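PDB 3SF6: glutaryl-CoA dehydrogenase, which is a flavoprotein of the acyl-CoA dehydrogenase family, modelled as a four-chain assembly with dihydroflavine-adenine dinucleotide bound. Local coordinates for residues G177-I182 against L232-V237; N184-D189 against F213-I218; A188-V193 against G203-T208. One frame throughout, in Å; residues are numbered along the deposited sequence.

Interaction 1 (G177-I182 against L232-V237); sequences GTKMWI and LVLDGV. With FDA (dihydroflavine-adenine dinucleotide), chain B; EDO (1,2-ethanediol), chain P.
Gly177 and Leu234 exchange two backbone hydrogen bonds, and Lys179 and Leu232 exchange two more, which zips 177-180 to 232-234 as antiparallel neighbours. The two bonds of the Gly177 pair differ in approach: Leu234 N comes to Gly177 O almost head-on (C=O...N 179°, 2.8 Å), whereas Gly177 N uses an in-plane lone pair of Leu234 O at 2.9 Å. Between the two rungs lies the non-hydrogen-bonded pair Thr178 and Val233, where Thr178 CA makes a CA-H...O contact of 3.3 Å with Leu232 O. With OG1 beside the backbone N (chi1 -61°), Thr178 brings its methyl CG2 to 3.5 Å from Leu232 O and leaves the hydroxyl to a 1,2-ethanediol, probably from the crystallisation liquor, whose O2 lies 2.7 Å from OG1.

On the face they share, Lys179 CB and Leu232 CB meet at 4.1 Å. Beyond them Ile182 crosses Leu232 at about a right angle, Ile182 CG2 lying 4.0 Å from Leu232 CD1. Ile182 CG1 lies against Leu232 as well and carries CD1 on to C2 of dihydroflavine-adenine dinucleotide, 3.4 Å away. Lys179 bends at chi2 (-60°), and its amino group is gripped by a salt bridge to Glu152 and hydrogen bonds to the carbonyls of Leu150 and Trp194, which together would compensate its buried charge.

Farther out, strand 213-217 flanks 232-234, its Phe213 and Ala215 touching Leu232. At the other end Trp181 and Ile182 both face Ser230, a G1 beta bulge that turns the strand as it arrives at dihydroflavine-adenine dinucleotide. The arrangement belongs to the beta-sheet middle domain of the acyl-CoA dehydrogenase fold, here at the wall of the dinucleotide pocket.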
loop_
_atom_site.group_PDB
_atom_site.type_symbol
_atom_site.label_atom_id
_atom_site.label_comp_id
_atom_site.label_asym_id
_atom_site.label_seq_id
_atom_site.Cartn_x
_atom_site.Cartn_y
_atom_site.Cartn_z
ATOM N N GLY A 177 -15.858 39.072 -9.727
ATOM C CA GLY A 177 -15.022 37.892 -9.835
ATOM C C GLY A 177 -15.808 36.686 -10.256
ATOM O O GLY A 177 -17.013 36.798 -10.508
ATOM N N THR A 178 -15.115 35.559 -10.356
ATOM C CA THR A 178 -15.745 34.304 -10.724
ATOM C C THR A 178 -15.471 33.253 -9.657
ATOM O O THR A 178 -14.310 33.067 -9.254
ATOM C CB THR A 178 -15.216 33.834 -12.084
ATOM O OG1 THR A 178 -15.555 34.829 -13.077
ATOM C CG2 THR A 178 -15.825 32.517 -12.477
ATOM N N LYS A 179 -16.517 32.557 -9.246
ATOM C CA LYS A 179 -16.367 31.410 -8.352
ATOM C C LYS A 179 -16.654 30.170 -9.173
ATOM O O LYS A 179 -17.410 30.203 -10.163
ATOM C CB LYS A 179 -17.297 31.501 -7.116
ATOM C CG LYS A 179 -17.099 32.720 -6.229
ATOM C CD LYS A 179 -15.685 32.781 -5.647
ATOM C CE LYS A 179 -15.493 33.872 -4.611
ATOM N NZ LYS A 179 -14.133 33.833 -3.957
ATOM N N MET A 180 -16.009 29.064 -8.807
ATOM C CA MET A 180 -16.074 27.869 -9.632
ATOM C C MET A 180 -16.219 26.616 -8.739
ATOM O O MET A 180 -15.709 26.576 -7.623
ATOM C CB MET A 180 -14.807 27.779 -10.504
ATOM C CG MET A 180 -14.772 26.641 -11.505
ATOM S SD MET A 180 -16.164 26.711 -12.633
ATOM C CE MET A 180 -15.787 25.298 -13.689
ATOM N N TRP A 181 -16.890 25.593 -9.270
ATOM C CA TRP A 181 -17.165 24.343 -8.557
ATOM C C TRP A 181 -18.111 24.536 -7.376
ATOM O O TRP A 181 -17.934 23.908 -6.340
ATOM C CB TRP A 181 -15.865 23.630 -8.112
ATOM C CG TRP A 181 -14.831 23.492 -9.182
ATOM C CD1 TRP A 181 -13.626 24.162 -9.273
ATOM C CD2 TRP A 181 -14.915 22.677 -10.352
ATOM N NE1 TRP A 181 -12.999 23.828 -10.426
ATOM C CE2 TRP A 181 -13.743 22.907 -11.105
ATOM C CE3 TRP A 181 -15.848 21.728 -10.808
ATOM C CZ2 TRP A 181 -13.490 22.253 -12.314
ATOM C CZ3 TRP A 181 -15.596 21.083 -12.002
ATOM C CH2 TRP A 181 -14.413 21.342 -12.737
ATOM N N ILE A 182 -19.132 25.373 -7.552
ATOM C CA ILE A 182 -19.981 25.797 -6.441
ATOM C C ILE A 182 -21.239 24.948 -6.417
ATOM O O ILE A 182 -22.128 25.042 -7.273
ATOM C CB ILE A 182 -20.300 27.292 -6.510
ATOM C CG1 ILE A 182 -19.007 28.160 -6.604
ATOM C CG2 ILE A 182 -21.139 27.702 -5.263
ATOM C CD1 ILE A 182 -17.906 27.847 -5.514
ATOM N N LEU A 232 -20.091 30.672 -10.759
ATOM C CA LEU A 232 -20.785 31.924 -10.429
ATOM C C LEU A 232 -20.012 33.061 -11.015
ATOM O O LEU A 232 -18.819 33.206 -10.734
ATOM C CB LEU A 232 -20.908 32.137 -8.929
ATOM C CG LEU A 232 -21.528 30.983 -8.124
ATOM C CD1 LEU A 232 -21.567 31.403 -6.620
ATOM C CD2 LEU A 232 -22.903 30.529 -8.647
ATOM N N VAL A 233 -20.669 33.881 -11.834
ATOM C CA VAL A 233 -20.008 35.063 -12.397
ATOM C C VAL A 233 -20.608 36.276 -11.718
ATOM O O VAL A 233 -21.800 36.508 -11.827
ATOM C CB VAL A 233 -20.242 35.132 -13.878
ATOM C CG1 VAL A 233 -19.573 36.377 -14.523
ATOM C CG2 VAL A 233 -19.726 33.817 -14.574
ATOM N N LEU A 234 -19.765 37.025 -11.020
ATOM C CA LEU A 234 -20.178 38.257 -10.337
ATOM C C LEU A 234 -19.586 39.394 -11.169
ATOM O O LEU A 234 -18.423 39.763 -10.985
ATOM C CB LEU A 234 -19.691 38.291 -8.874
ATOM C CG LEU A 234 -20.422 37.226 -8.021
ATOM C CD1 LEU A 234 -19.592 35.969 -7.819
ATOM C CD2 LEU A 234 -20.836 37.860 -6.653
ATOM N N ASP A 235 -20.387 39.918 -12.089
ATOM C CA ASP A 235 -19.899 40.877 -13.087
ATOM C C ASP A 235 -20.222 42.294 -12.646
ATOM O O ASP A 235 -21.031 42.992 -13.253
ATOM C CB ASP A 235 -20.450 40.547 -14.473
ATOM C CG ASP A 235 -19.624 41.151 -15.590
ATOM O OD1 ASP A 235 -18.883 42.129 -15.319
ATOM O OD2 ASP A 235 -19.748 40.657 -16.766
ATOM N N GLY A 236 -19.550 42.717 -11.583
ATOM C CA GLY A 236 -19.802 44.023 -10.970
ATOM C C GLY A 236 -21.178 44.064 -10.349
ATOM O O GLY A 236 -22.023 44.862 -10.754
ATOM N N VAL A 237 -21.389 43.208 -9.361
ATOM C CA VAL A 237 -22.671 43.092 -8.637
ATOM C C VAL A 237 -22.673 44.101 -7.509
ATOM O O VAL A 237 -21.779 44.090 -6.637
ATOM C CB VAL A 237 -22.813 41.662 -8.074
ATOM C CG1 VAL A 237 -24.027 41.536 -7.127
ATOM C CG2 VAL A 237 -22.866 40.661 -9.240
HETATM P PA FDA B . -5.734 22.858 -6.553
HETATM O O1A FDA B . -5.670 23.633 -5.307
HETATM O O2A FDA B . -5.364 23.457 -7.846
HETATM O O5B FDA B . -4.784 21.595 -6.245
HETATM C C5B FDA B . -4.407 20.704 -7.317
HETATM C C4B FDA B . -3.603 19.539 -6.750
HETATM O O4B FDA B . -2.379 20.102 -6.213
HETATM C C3B FDA B . -4.271 18.814 -5.601
HETATM O O3B FDA B . -3.886 17.421 -5.623
HETATM C C2B FDA B . -3.675 19.515 -4.387
HETATM O O2B FDA B . -3.803 18.714 -3.198
HETATM C C1B FDA B . -2.231 19.791 -4.827
HETATM N N9A FDA B . -1.651 20.928 -4.098
HETATM C C8A FDA B . -2.105 22.218 -4.110
HETATM N N7A FDA B . -1.356 22.966 -3.287
HETATM C C5A FDA B . -0.421 22.130 -2.733
HETATM C C6A FDA B . 0.606 22.292 -1.811
HETATM N N6A FDA B . 0.886 23.493 -1.249
HETATM N N1A FDA B . 1.355 21.206 -1.501
HETATM C C2A FDA B . 1.095 20.005 -2.020
HETATM N N3A FDA B . 0.124 19.806 -2.890
HETATM C C4A FDA B . -0.646 20.854 -3.250
HETATM N N1 FDA B . -15.789 24.980 -3.521
HETATM C C2 FDA B . -16.609 25.935 -3.001
HETATM O O2 FDA B . -16.129 27.053 -2.694
HETATM N N3 FDA B . -17.915 25.657 -2.797
HETATM C C4 FDA B . -18.488 24.491 -3.126
HETATM O O4 FDA B . -19.723 24.287 -2.983
HETATM C C4X FDA B . -17.649 23.482 -3.646
HETATM N N5 FDA B . -18.159 22.299 -4.054
HETATM C C5X FDA B . -17.421 21.477 -4.883
HETATM C C6 FDA B . -18.019 20.432 -5.577
HETATM C C7 FDA B . -17.301 19.576 -6.388
HETATM C C7M FDA B . -18.017 18.493 -7.204
HETATM C C8 FDA B . -15.926 19.759 -6.475
HETATM C C8M FDA B . -15.134 18.795 -7.367
HETATM C C9 FDA B . -15.304 20.789 -5.805
HETATM C C9A FDA B . -16.053 21.666 -4.993
HETATM N N10 FDA B . -15.459 22.766 -4.366
HETATM C C10 FDA B . -16.304 23.772 -3.849
HETATM C "C1'" FDA B . -14.104 23.185 -4.748
HETATM C "C2'" FDA B . -13.090 22.410 -3.894
HETATM O "O2'" FDA B . -13.022 22.956 -2.559
HETATM C "C3'" FDA B . -11.726 22.514 -4.559
HETATM O "O3'" FDA B . -11.747 21.658 -5.700
HETATM C "C4'" FDA B . -10.580 22.073 -3.645
HETATM O "O4'" FDA B . -10.350 23.051 -2.612
HETATM C "C5'" FDA B . -9.278 21.831 -4.410
HETATM O "O5'" FDA B . -8.946 23.009 -5.155
HETATM P P FDA B . -8.576 22.846 -6.697
HETATM O O1P FDA B . -9.521 21.910 -7.323
HETATM O O2P FDA B . -8.433 24.203 -7.270
HETATM O O3P FDA B . -7.148 22.102 -6.703
HETATM C C1 EDO P . -16.025 39.073 -14.619
HETATM O O1 EDO P . -17.369 39.341 -15.014
HETATM C C2 EDO P . -16.088 38.306 -13.319
HETATM O O2 EDO P . -14.958 37.428 -13.184
#

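Interaction 2 (N184-D189 against F213-I218)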
loop_
_atom_site.group_PDB
_atom_site.type_symbol
_atom_site.label_atom_id
_atom_site.label_comp_id
_atom_site.label_asym_id
_atom_site.label_seq_id
_atom_site.Cartn_x
_atom_site.Cartn_y
_atom_site.Cartn_z
ATOM N N ASN A 184 -24.828 23.571 -5.595
ATOM C CA ASN A 184 -26.125 24.241 -5.565
ATOM C C ASN A 184 -26.164 25.587 -6.305
ATOM O O ASN A 184 -27.198 26.250 -6.306
ATOM C CB ASN A 184 -26.662 24.508 -4.149
ATOM C CG ASN A 184 -26.843 23.272 -3.275
ATOM O OD1 ASN A 184 -26.832 22.153 -3.725
ATOM N ND2 ASN A 184 -27.017 23.515 -1.958
ATOM N N GLY A 185 -25.077 26.016 -6.953
ATOM C CA GLY A 185 -25.047 27.392 -7.442
ATOM C C GLY A 185 -26.180 27.777 -8.379
ATOM O O GLY A 185 -26.771 28.845 -8.212
ATOM N N SER A 186 -26.513 26.906 -9.332
ATOM C CA SER A 186 -27.532 27.202 -10.359
ATOM C C SER A 186 -28.969 27.166 -9.866
ATOM O O SER A 186 -29.862 27.684 -10.554
ATOM C CB SER A 186 -27.430 26.224 -11.519
ATOM O OG SER A 186 -26.184 26.375 -12.151
ATOM N N VAL A 187 -29.184 26.556 -8.695
ATOM C CA VAL A 187 -30.509 26.485 -8.100
ATOM C C VAL A 187 -30.604 27.353 -6.820
ATOM O O VAL A 187 -31.657 27.344 -6.163
ATOM C CB VAL A 187 -30.966 25.059 -7.778
ATOM C CG1 VAL A 187 -31.101 24.202 -9.087
ATOM C CG2 VAL A 187 -30.055 24.365 -6.801
ATOM N N ALA A 188 -29.559 28.128 -6.513
ATOM C CA ALA A 188 -29.509 28.885 -5.263
ATOM C C ALA A 188 -30.293 30.180 -5.374
ATOM O O ALA A 188 -30.216 30.885 -6.402
ATOM C CB ALA A 188 -28.067 29.205 -4.874
ATOM N N ASP A 189 -31.027 30.495 -4.308
ATOM C CA ASP A 189 -31.618 31.836 -4.098
ATOM C C ASP A 189 -30.655 32.880 -3.504
ATOM O O ASP A 189 -30.807 34.095 -3.695
ATOM C CB ASP A 189 -32.816 31.673 -3.162
ATOM C CG ASP A 189 -33.854 30.736 -3.738
ATOM O OD1 ASP A 189 -34.548 31.147 -4.702
ATOM O OD2 ASP A 189 -33.957 29.554 -3.279
ATOM N N PHE A 213 -25.173 39.091 -11.601
ATOM C CA PHE A 213 -24.889 37.765 -11.064
ATOM C C PHE A 213 -25.471 36.700 -11.980
ATOM O O PHE A 213 -26.676 36.693 -12.256
ATOM C CB PHE A 213 -25.509 37.618 -9.658
ATOM C CG PHE A 213 -25.150 36.332 -8.957
ATOM C CD1 PHE A 213 -25.779 35.154 -9.300
ATOM C CD2 PHE A 213 -24.164 36.315 -7.974
ATOM C CE1 PHE A 213 -25.466 33.951 -8.658
ATOM C CE2 PHE A 213 -23.841 35.126 -7.331
ATOM C CZ PHE A 213 -24.513 33.946 -7.677
ATOM N N THR A 214 -24.632 35.802 -12.472
ATOM C CA THR A 214 -25.126 34.661 -13.263
ATOM C C THR A 214 -24.515 33.374 -12.726
ATOM O O THR A 214 -23.412 33.377 -12.164
ATOM C CB THR A 214 -24.827 34.803 -14.762
ATOM O OG1 THR A 214 -23.464 35.036 -14.954
ATOM C CG2 THR A 214 -25.543 36.014 -15.352
ATOM N N ALA A 215 -25.245 32.284 -12.915
ATOM C CA ALA A 215 -24.760 30.951 -12.497
ATOM C C ALA A 215 -24.918 30.005 -13.691
ATOM O O ALA A 215 -25.948 29.997 -14.352
ATOM C CB ALA A 215 -25.550 30.444 -11.312
ATOM N N ASN A 216 -23.849 29.277 -14.005
ATOM C CA ASN A 216 -23.804 28.343 -15.137
ATOM C C ASN A 216 -23.516 26.932 -14.640
ATOM O O ASN A 216 -22.557 26.711 -13.896
ATOM C CB ASN A 216 -22.739 28.782 -16.112
ATOM C CG ASN A 216 -22.974 30.186 -16.609
ATOM O OD1 ASN A 216 -24.074 30.484 -17.083
ATOM N ND2 ASN A 216 -21.974 31.062 -16.485
ATOM N N THR A 217 -24.349 25.986 -15.031
ATOM C CA THR A 217 -24.201 24.614 -14.600
ATOM C C THR A 217 -23.032 23.927 -15.329
ATOM O O THR A 217 -22.905 24.045 -16.548
ATOM C CB THR A 217 -25.496 23.846 -14.849
ATOM O OG1 THR A 217 -26.566 24.563 -14.212
ATOM C CG2 THR A 217 -25.445 22.419 -14.280
ATOM N N ILE A 218 -22.199 23.245 -14.557
ATOM C CA ILE A 218 -21.068 22.472 -15.062
ATOM C C ILE A 218 -21.587 21.111 -15.489
ATOM O O ILE A 218 -22.302 20.423 -14.749
ATOM C CB ILE A 218 -19.985 22.324 -13.994
ATOM C CG1 ILE A 218 -19.398 23.707 -13.622
ATOM C CG2 ILE A 218 -18.860 21.338 -14.442
ATOM C CD1 ILE A 218 -18.702 23.751 -12.261
#
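Ser186 and Thr217 meet hydroxyl to hydroxyl, with 2.8 Å between Ser186 OG and Thr217 OG1; either oxygen could be the donor. Ser186 directs its CB at strand 213-217, and its chi1 of -63° swings OG to the backbone N side, where it extends toward Thr217. Thr217 answers with OG1 in the corresponding position, beside its own N (chi1 -54°), while its methyl CG2 is turned to the carbonyl side. The approach is close enough for Thr217 OG1 also to lie 3.3 Å from Ser186 CB. Thr217 N, at 3.4 Å from Ser186 OG, has too poor an angle to count as a bond. Ser186 OG is also hydrogen-bonded to the hydroxyl of Ser230, so one serine oxygen ties the loop to both 213-217 and the adjoining strand 229-240.

Beside this polar link the contact is van der Waals packing of a methyl on loop backbone. The CB of Ala215 points at the loop and rests 3.7 Å from Gly185 O and 3.9 Å from Ser186 CA, while Ser186 OG is 4.2 Å from that methyl. Ser186 and Ala215 are the closest residues by backbone, their CA atoms 5.1 Å apart, yet no backbone hydrogen bond joins the segments: the loop lies over the strand without extending its sheet.

The loop has its own turn, with Val187 N bonded to Asn184 O at 3.1 Å. The CB of Asn216 faces away from it, and the amide nitrogen is bonded to Glu231. Ser186 and Thr217 thus dock the connection between strands 172-183 and 190-197 onto an edge strand of the antiparallel sheet within this chain, as part of the beta-rich middle domain of the acyl-CoA dehydrogenase fold.

Interaction 3 (A188-V193 against G203-T208); sequences ADVAVV and GFVVPT
Val193 and Val206 interlock at the tight part of this contact, CG2 to CG2 at 3.7 Å, the two side chains running obliquely past one another. With CG1 anti to the backbone N (chi1 -171°), Val206 has CG2 beside N, against Ala191 O. On the opposite face Val190 and Val205 meet still more closely, CG2 to CG1 at 3.6 Å. Helix 129-140 covers that pair through Trp135, and Phe213 and Leu175 pack on Val206, so both faces of the hairpin are buried in hydrophobic surroundings.

The backbones run antiparallel, at 153°, and are joined by two reciprocal pairs of hydrogen bonds. Ala191 N bonds to Val206 O at 2.8 Å, tilted out of that carbonyl's plane, whereas Val193 N lies in the plane of the Phe204 carbonyl. Val193 O, which takes the Phe204 N-H, also sits at the edge of the Phe204 ring, near its plane, 3.8 Å from CD1; the ring makes an edge-to-face contact with Trp173.

The packing opens out toward Asp189 and Pro207, which are partly exposed. CB of Asp189 heads away from 203-208, and OD2 bonds to Ile145 N. Here polar bonds take over. Thr208 OG1, placed between its backbone N and carbonyl carbon (chi1 62°), donates to Ala188 O at 2.7 Å, and Thr208 N makes a nearly straight bond to Asp189 O of 3.0 Å, although it stands well above that carbonyl's plane. Thr208 CG2 lies beside Ala188 O and reaches Ala191 CB at 4.2 Å. Chemically, branched aliphatic side chains seal the buried hairpin, while at its end Thr208 continues the ladder by one backbone bond and adds a side-chain bond to the preceding carbonyl.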
loop_
_atom_site.group_PDB
_atom_site.type_symbol
_atom_site.label_atom_id
_atom_site.label_comp_id
_atom_site.label_asym_id
_atom_site.label_seq_id
_atom_site.Cartn_x
_atom_site.Cartn_y
_atom_site.Cartn_z
ATOM N N ALA A 188 -29.559 28.128 -6.513
ATOM C CA ALA A 188 -29.509 28.885 -5.263
ATOM C C ALA A 188 -30.293 30.180 -5.374
ATOM O O ALA A 188 -30.216 30.885 -6.402
ATOM C CB ALA A 188 -28.067 29.205 -4.874
ATOM N N ASP A 189 -31.027 30.495 -4.308
ATOM C CA ASP A 189 -31.618 31.836 -4.098
ATOM C C ASP A 189 -30.655 32.880 -3.504
ATOM O O ASP A 189 -30.807 34.095 -3.695
ATOM C CB ASP A 189 -32.816 31.673 -3.162
ATOM C CG ASP A 189 -33.854 30.736 -3.738
ATOM O OD1 ASP A 189 -34.548 31.147 -4.702
ATOM O OD2 ASP A 189 -33.957 29.554 -3.279
ATOM N N VAL A 190 -29.692 32.385 -2.745
ATOM C CA VAL A 190 -28.711 33.189 -2.045
ATOM C C VAL A 190 -27.344 32.540 -2.105
ATOM O O VAL A 190 -27.210 31.309 -2.006
ATOM C CB VAL A 190 -29.161 33.480 -0.592
ATOM C CG1 VAL A 190 -29.177 32.226 0.268
ATOM C CG2 VAL A 190 -28.309 34.568 0.050
ATOM N N ALA A 191 -26.329 33.371 -2.297
ATOM C CA ALA A 191 -24.940 32.918 -2.356
ATOM C C ALA A 191 -24.131 33.618 -1.276
ATOM O O ALA A 191 -24.181 34.836 -1.190
ATOM C CB ALA A 191 -24.321 33.173 -3.787
ATOM N N VAL A 192 -23.426 32.859 -0.424
ATOM C CA VAL A 192 -22.510 33.471 0.527
ATOM C C VAL A 192 -21.174 33.536 -0.187
ATOM O O VAL A 192 -20.572 32.502 -0.466
ATOM C CB VAL A 192 -22.418 32.692 1.848
ATOM C CG1 VAL A 192 -21.314 33.279 2.728
ATOM C CG2 VAL A 192 -23.797 32.697 2.600
ATOM N N VAL A 193 -20.754 34.742 -0.571
ATOM C CA VAL A 193 -19.615 34.919 -1.464
ATOM C C VAL A 193 -18.476 35.593 -0.688
ATOM O O VAL A 193 -18.687 36.629 -0.026
ATOM C CB VAL A 193 -19.997 35.753 -2.696
ATOM C CG1 VAL A 193 -18.786 36.007 -3.596
ATOM C CG2 VAL A 193 -21.106 35.045 -3.476
ATOM N N GLY A 203 -17.116 38.548 3.642
ATOM C CA GLY A 203 -18.188 37.713 3.092
ATOM C C GLY A 203 -19.476 38.514 2.927
ATOM O O GLY A 203 -19.737 39.438 3.701
ATOM N N PHE A 204 -20.224 38.171 1.888
ATOM C CA PHE A 204 -21.429 38.857 1.488
ATOM C C PHE A 204 -22.566 37.883 1.258
ATOM O O PHE A 204 -22.374 36.786 0.730
ATOM C CB PHE A 204 -21.181 39.674 0.203
ATOM C CG PHE A 204 -20.118 40.712 0.377
ATOM C CD1 PHE A 204 -18.782 40.382 0.235
ATOM C CD2 PHE A 204 -20.453 42.021 0.748
ATOM C CE1 PHE A 204 -17.801 41.348 0.443
ATOM C CE2 PHE A 204 -19.459 42.972 0.985
ATOM C CZ PHE A 204 -18.150 42.629 0.812
ATOM N N VAL A 205 -23.749 38.308 1.682
ATOM C CA VAL A 205 -24.988 37.624 1.428
ATOM C C VAL A 205 -25.533 38.182 0.104
ATOM O O VAL A 205 -25.936 39.356 0.021
ATOM C CB VAL A 205 -25.988 37.855 2.605
ATOM C CG1 VAL A 205 -27.356 37.182 2.276
ATOM C CG2 VAL A 205 -25.366 37.358 3.956
ATOM N N VAL A 206 -25.464 37.373 -0.949
ATOM C CA VAL A 206 -25.734 37.858 -2.319
ATOM C C VAL A 206 -26.998 37.184 -2.842
ATOM O O VAL A 206 -26.956 35.997 -3.209
ATOM C CB VAL A 206 -24.579 37.565 -3.287
ATOM C CG1 VAL A 206 -24.826 38.289 -4.651
ATOM C CG2 VAL A 206 -23.217 38.000 -2.670
ATOM N N PRO A 207 -28.120 37.918 -2.881
ATOM C CA PRO A 207 -29.263 37.340 -3.590
ATOM C C PRO A 207 -28.891 37.060 -5.036
ATOM O O PRO A 207 -28.294 37.905 -5.725
ATOM C CB PRO A 207 -30.335 38.404 -3.451
ATOM C CG PRO A 207 -29.859 39.273 -2.304
ATOM C CD PRO A 207 -28.400 39.289 -2.415
ATOM N N THR A 208 -29.243 35.872 -5.525
ATOM C CA THR A 208 -28.804 35.480 -6.841
ATOM C C THR A 208 -29.564 36.170 -7.972
ATOM O O THR A 208 -29.128 36.088 -9.132
ATOM C CB THR A 208 -28.826 33.976 -7.028
ATOM O OG1 THR A 208 -30.187 33.501 -6.884
ATOM C CG2 THR A 208 -27.876 33.286 -6.018
#

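The three contacts lie close together in the middle domain, with centres 10 to 11 Å apart. Interactions 1 and 2 share a sheet: Val233 N lies 2.8 Å from Thr214 O, a probable hydrogen bond between neighbouring strands. Interactions 2 and 3 share Ala188 and Asp189, and Phe213 bridges them, its CZ 4.0 Å from Ala191 CB and its CD1 3.5 Å from Thr208 O. Interactions 1 and 3 pack through Val193 CG1, which is 4.1 Å from both Lys179 CE and Leu234 CD2. Only interaction 1 holds residues of the ligand pocket; Gly185 is about 8 Å and the side chain of Val193 about 9 Å from dihydroflavine-adenine dinucleotide.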